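Local coordinates for arginine kinase (Cydia pomonella granulosis virus, PDB 6VVG), which probably phosphorylates serine and threonine residues of target proteins at the expense of ATP, and binds AMP in its nucleotide pocket, at residues K49-S54 against S87-D92. Numbering follows the deposited sequence.
Sequences KIVKPS and SLLIMD. With AMP (adenosine monophosphate), chain C.
Lys49 and Leu89 face each other as an antiparallel hydrogen-bonded pair. Lys49 N donates to Leu89 O at 2.8 Å, and Leu89 N returns a bond of 2.9 Å to Lys49 O. With CG anti to the backbone N (chi1 173°) and every later torsion near 180°, the lysine chain extends off the sheet toward the nucleotide. A long, flexible side chain ending in a cation suits this place: Lys49 NZ makes a salt bridge with Glu60 of helix 59-66, a weak, long ion pair with Asp160, and a weak hydrogen bond of 3.5 Å to O3P of AMP. The bridge between Lys49 and Glu60 is the lysine-glutamate pair of the protein kinase fold, in which one N-lobe strand carries the phosphate-binding lysine and its antiparallel neighbour, 87-92, runs down to the hinge. There Asp92 O accepts a weak bond from the adenine N6, and Met91 SD lies 4.0 Å from the same nitrogen. Ile50, in a non-hydrogen-bonded pair with Leu88, turns to the other face; its CG1 lies alongside Leu88 CD2 at 3.8 Å, both chains pointing the same way. Ser6 and Val10 of the second subunit pack on this apolar patch. Val51 returns to the lysine's face, where its CG2 methyl lies loosely beside Leu89 CD1, 4.4 Å away, while its N bonds Ser87 O at 2.9 Å. Beta-branched Ile50 and Val51 suit an extended strand and give both buried faces apolar surface. Val51 O accepts the N-H of Ser87, and a water beside Ser87 OG may donate to it as well; Asn82 N also holds that small hydroxyl.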
ATOM      1  N   LYS A  49      -7.750  -2.414 -18.005  1.00 16.13           N
ATOM      2  CA  LYS A  49      -7.856  -3.616 -17.188  1.00 13.65           C
ATOM      3  C   LYS A  49      -9.092  -3.484 -16.312  1.00 20.56           C
ATOM      4  O   LYS A  49      -9.204  -2.529 -15.536  1.00 16.13           O
ATOM      5  CB  LYS A  49      -6.597  -3.783 -16.340  1.00 13.87           C
ATOM      6  CG  LYS A  49      -6.623  -4.892 -15.319  1.00 15.81           C
ATOM      7  CD  LYS A  49      -5.235  -5.048 -14.703  1.00 18.60           C
ATOM      8  CE  LYS A  49      -5.098  -6.358 -13.949  1.00 21.44           C
ATOM      9  NZ  LYS A  49      -3.810  -6.435 -13.200  1.00 23.69           N
ATOM     10  N   ILE A  50     -10.016  -4.428 -16.452  1.00 21.20           N
ATOM     11  CA  ILE A  50     -11.264  -4.443 -15.699  1.00 26.04           C
ATOM     12  C   ILE A  50     -11.140  -5.496 -14.605  1.00 30.44           C
ATOM     13  O   ILE A  50     -10.900  -6.673 -14.894  1.00 26.85           O
ATOM     14  CB  ILE A  50     -12.461  -4.746 -16.613  1.00 21.39           C
ATOM     15  CG1 ILE A  50     -12.618  -3.661 -17.682  1.00 26.34           C
ATOM     16  CG2 ILE A  50     -13.737  -4.865 -15.795  1.00 25.03           C
ATOM     17  CD1 ILE A  50     -13.680  -3.973 -18.726  1.00 39.65           C
ATOM     18  N   VAL A  51     -11.324  -5.087 -13.353  1.00 22.74           N
ATOM     19  CA  VAL A  51     -11.198  -5.984 -12.210  1.00 26.30           C
ATOM     20  C   VAL A  51     -12.574  -6.230 -11.608  1.00 21.15           C
ATOM     21  O   VAL A  51     -13.388  -5.306 -11.484  1.00 31.04           O
ATOM     22  CB  VAL A  51     -10.231  -5.418 -11.151  1.00 29.60           C
ATOM     23  CG1 VAL A  51     -10.220  -6.301  -9.911  1.00 33.04           C
ATOM     24  CG2 VAL A  51      -8.824  -5.275 -11.724  1.00 25.22           C
ATOM     25  N   LYS A  52     -12.815  -7.477 -11.205  1.00 39.23           N
ATOM     26  CA  LYS A  52     -14.111  -7.876 -10.681  1.00 38.83           C
ATOM     27  C   LYS A  52     -14.391  -7.183  -9.349  1.00 31.42           C
ATOM     28  O   LYS A  52     -13.462  -6.789  -8.634  1.00 28.44           O
ATOM     29  CB  LYS A  52     -14.159  -9.392 -10.485  1.00 35.52           C
ATOM     30  CG  LYS A  52     -14.550 -10.206 -11.713  1.00 53.16           C
ATOM     31  CD  LYS A  52     -14.488 -11.712 -11.428  1.00 62.17           C
ATOM     32  CE  LYS A  52     -15.886 -12.319 -11.324  1.00 64.80           C
ATOM     33  NZ  LYS A  52     -15.857 -13.800 -11.147  1.00 70.60           N
ATOM     34  N   PRO A  53     -15.665  -7.032  -8.983  1.00 40.61           N
ATOM     35  CA  PRO A  53     -15.981  -6.488  -7.654  1.00 39.94           C
ATOM     36  C   PRO A  53     -15.426  -7.356  -6.536  1.00 33.32           C
ATOM     37  O   PRO A  53     -15.403  -8.586  -6.627  1.00 32.09           O
ATOM     38  CB  PRO A  53     -17.518  -6.455  -7.634  1.00 38.09           C
ATOM     39  CG  PRO A  53     -17.946  -7.453  -8.726  1.00 42.60           C
ATOM     40  CD  PRO A  53     -16.877  -7.273  -9.790  1.00 41.72           C
ATOM     41  N   SER A  54     -14.974  -6.691  -5.473  1.00 35.78           N
ATOM     42  CA  SER A  54     -14.523  -7.345  -4.245  1.00 37.67           C
ATOM     43  C   SER A  54     -13.310  -8.242  -4.474  1.00 38.95           C
ATOM     44  O   SER A  54     -13.096  -9.209  -3.735  1.00 35.20           O
ATOM     45  CB  SER A  54     -15.652  -8.153  -3.598  1.00 37.64           C
ATOM     46  OG  SER A  54     -16.654  -7.312  -3.056  1.00 43.94           O
ATOM     47  N   SER A  87     -13.925  -2.175 -11.407  1.00 32.45           N
ATOM     48  CA  SER A  87     -12.952  -1.098 -11.334  1.00 24.01           C
ATOM     49  C   SER A  87     -12.045  -1.143 -12.555  1.00 29.57           C
ATOM     50  O   SER A  87     -11.704  -2.217 -13.064  1.00 20.41           O
ATOM     51  CB  SER A  87     -12.117  -1.179 -10.055  1.00 26.36           C
ATOM     52  OG  SER A  87     -12.949  -1.321  -8.917  1.00 30.36           O
ATOM     53  N   LEU A  88     -11.656   0.037 -13.015  1.00 21.55           N
ATOM     54  CA  LEU A  88     -10.928   0.192 -14.263  1.00 21.41           C
ATOM     55  C   LEU A  88      -9.534   0.745 -14.014  1.00 18.47           C
ATOM     56  O   LEU A  88      -9.362   1.685 -13.235  1.00 17.87           O
ATOM     57  CB  LEU A  88     -11.661   1.147 -15.202  1.00 22.15           C
ATOM     58  CG  LEU A  88     -13.142   0.930 -15.498  1.00 34.38           C
ATOM     59  CD1 LEU A  88     -13.563   1.805 -16.688  1.00 45.42           C
ATOM     60  CD2 LEU A  88     -13.408  -0.529 -15.774  1.00 31.09           C
ATOM     61  N   LEU A  89      -8.548   0.182 -14.704  1.00 18.13           N
ATOM     62  CA  LEU A  89      -7.210   0.754 -14.778  1.00 16.65           C
ATOM     63  C   LEU A  89      -6.874   0.979 -16.246  1.00 17.32           C
ATOM     64  O   LEU A  89      -6.821   0.020 -17.022  1.00 17.06           O
ATOM     65  CB  LEU A  89      -6.167  -0.155 -14.130  1.00 14.85           C
ATOM     66  CG  LEU A  89      -6.134  -0.301 -12.611  1.00 16.52           C
ATOM     67  CD1 LEU A  89      -7.295  -1.149 -12.147  1.00 26.26           C
ATOM     68  CD2 LEU A  89      -4.805  -0.908 -12.180  1.00 15.60           C
ATOM     69  N   ILE A  90      -6.652   2.233 -16.629  1.00 18.18           N
ATOM     70  CA  ILE A  90      -6.268   2.584 -17.994  1.00 15.92           C
ATOM     71  C   ILE A  90      -4.791   2.951 -17.973  1.00 14.69           C
ATOM     72  O   ILE A  90      -4.399   3.956 -17.365  1.00 12.79           O
ATOM     73  CB  ILE A  90      -7.121   3.726 -18.562  1.00 15.83           C
ATOM     74  CG1 ILE A  90      -8.595   3.313 -18.578  1.00 18.34           C
ATOM     75  CG2 ILE A  90      -6.650   4.087 -19.962  1.00 16.33           C
ATOM     76  CD1 ILE A  90      -9.539   4.404 -19.039  1.00 34.98           C
ATOM     77  N   MET A  91      -3.976   2.140 -18.643  1.00 13.63           N
ATOM     78  CA  MET A  91      -2.526   2.234 -18.589  1.00 15.02           C
ATOM     79  C   MET A  91      -1.960   2.254 -20.003  1.00 15.92           C
ATOM     80  O   MET A  91      -2.662   1.992 -20.984  1.00 12.56           O
ATOM     81  CB  MET A  91      -1.929   1.055 -17.806  1.00 20.76           C
ATOM     82  CG  MET A  91      -2.238  -0.307 -18.431  1.00 27.54           C
ATOM     83  SD  MET A  91      -1.622  -1.698 -17.461  1.00 28.79           S
ATOM     84  CE  MET A  91      -2.386  -1.374 -15.874  1.00 18.13           C
ATOM     85  N   ASP A  92      -0.674   2.573 -20.098  1.00 14.83           N
ATOM     86  CA  ASP A  92      -0.003   2.557 -21.389  1.00 15.11           C
ATOM     87  C   ASP A  92       0.031   1.142 -21.957  1.00 16.25           C
ATOM     88  O   ASP A  92       0.069   0.154 -21.218  1.00 15.02           O
ATOM     89  CB  ASP A  92       1.431   3.076 -21.259  1.00 22.99           C
ATOM     90  CG  ASP A  92       1.521   4.587 -21.274  1.00 16.71           C
ATOM     91  OD1 ASP A  92       0.628   5.244 -21.847  1.00 18.10           O
ATOM     92  OD2 ASP A  92       2.502   5.119 -20.715  1.00 21.65           O
TER
HETATM   93  P   AMP C 301      -1.669  -8.617 -17.096  1.00121.40           P
HETATM   94  O1P AMP C 301      -1.502 -10.031 -16.583  1.00 74.94           O
HETATM   95  O2P AMP C 301      -0.301  -8.092 -17.459  1.00 73.79           O
HETATM   96  O3P AMP C 301      -2.473  -7.844 -16.079  1.00 59.45           O
HETATM   97  O5' AMP C 301      -2.528  -8.634 -18.438  1.00 73.39           O
HETATM   98  C5' AMP C 301      -2.640  -9.814 -19.219  1.00 54.83           C
HETATM   99  C4' AMP C 301      -1.790  -9.746 -20.465  1.00 48.32           C
HETATM  100  O4' AMP C 301      -2.112  -8.548 -21.224  1.00 53.55           O
HETATM  101  C3' AMP C 301      -0.287  -9.644 -20.253  1.00 61.86           C
HETATM  102  O3' AMP C 301       0.315 -10.889 -19.940  1.00 66.65           O
HETATM  103  C2' AMP C 301       0.177  -9.054 -21.576  1.00 52.76           C
HETATM  104  O2' AMP C 301       0.163 -10.038 -22.599  1.00 56.30           O
HETATM  105  C1' AMP C 301      -0.943  -8.048 -21.846  1.00 52.98           C
HETATM  106  N9  AMP C 301      -0.629  -6.736 -21.252  1.00 51.79           N
HETATM  107  C8  AMP C 301      -0.850  -6.428 -19.971  1.00 43.61           C
HETATM  108  N7  AMP C 301      -0.439  -5.175 -19.771  1.00 40.33           N
HETATM  109  C5  AMP C 301       0.042  -4.710 -20.933  1.00 38.71           C
HETATM  110  C6  AMP C 301       0.585  -3.493 -21.272  1.00 43.85           C
HETATM  111  N6  AMP C 301       0.830  -2.283 -20.512  1.00 28.12           N
HETATM  112  N1  AMP C 301       0.998  -3.270 -22.509  1.00 24.94           N
HETATM  113  C2  AMP C 301       0.883  -4.248 -23.440  1.00 24.63           C
HETATM  114  N3  AMP C 301       0.351  -5.448 -23.111  1.00 36.45           N
HETATM  115  C4  AMP C 301      -0.068  -5.674 -21.850  1.00 40.36           C
HETATM  116  O   HOH W   1     -13.853  -3.819  -8.635  1.00 28.29           O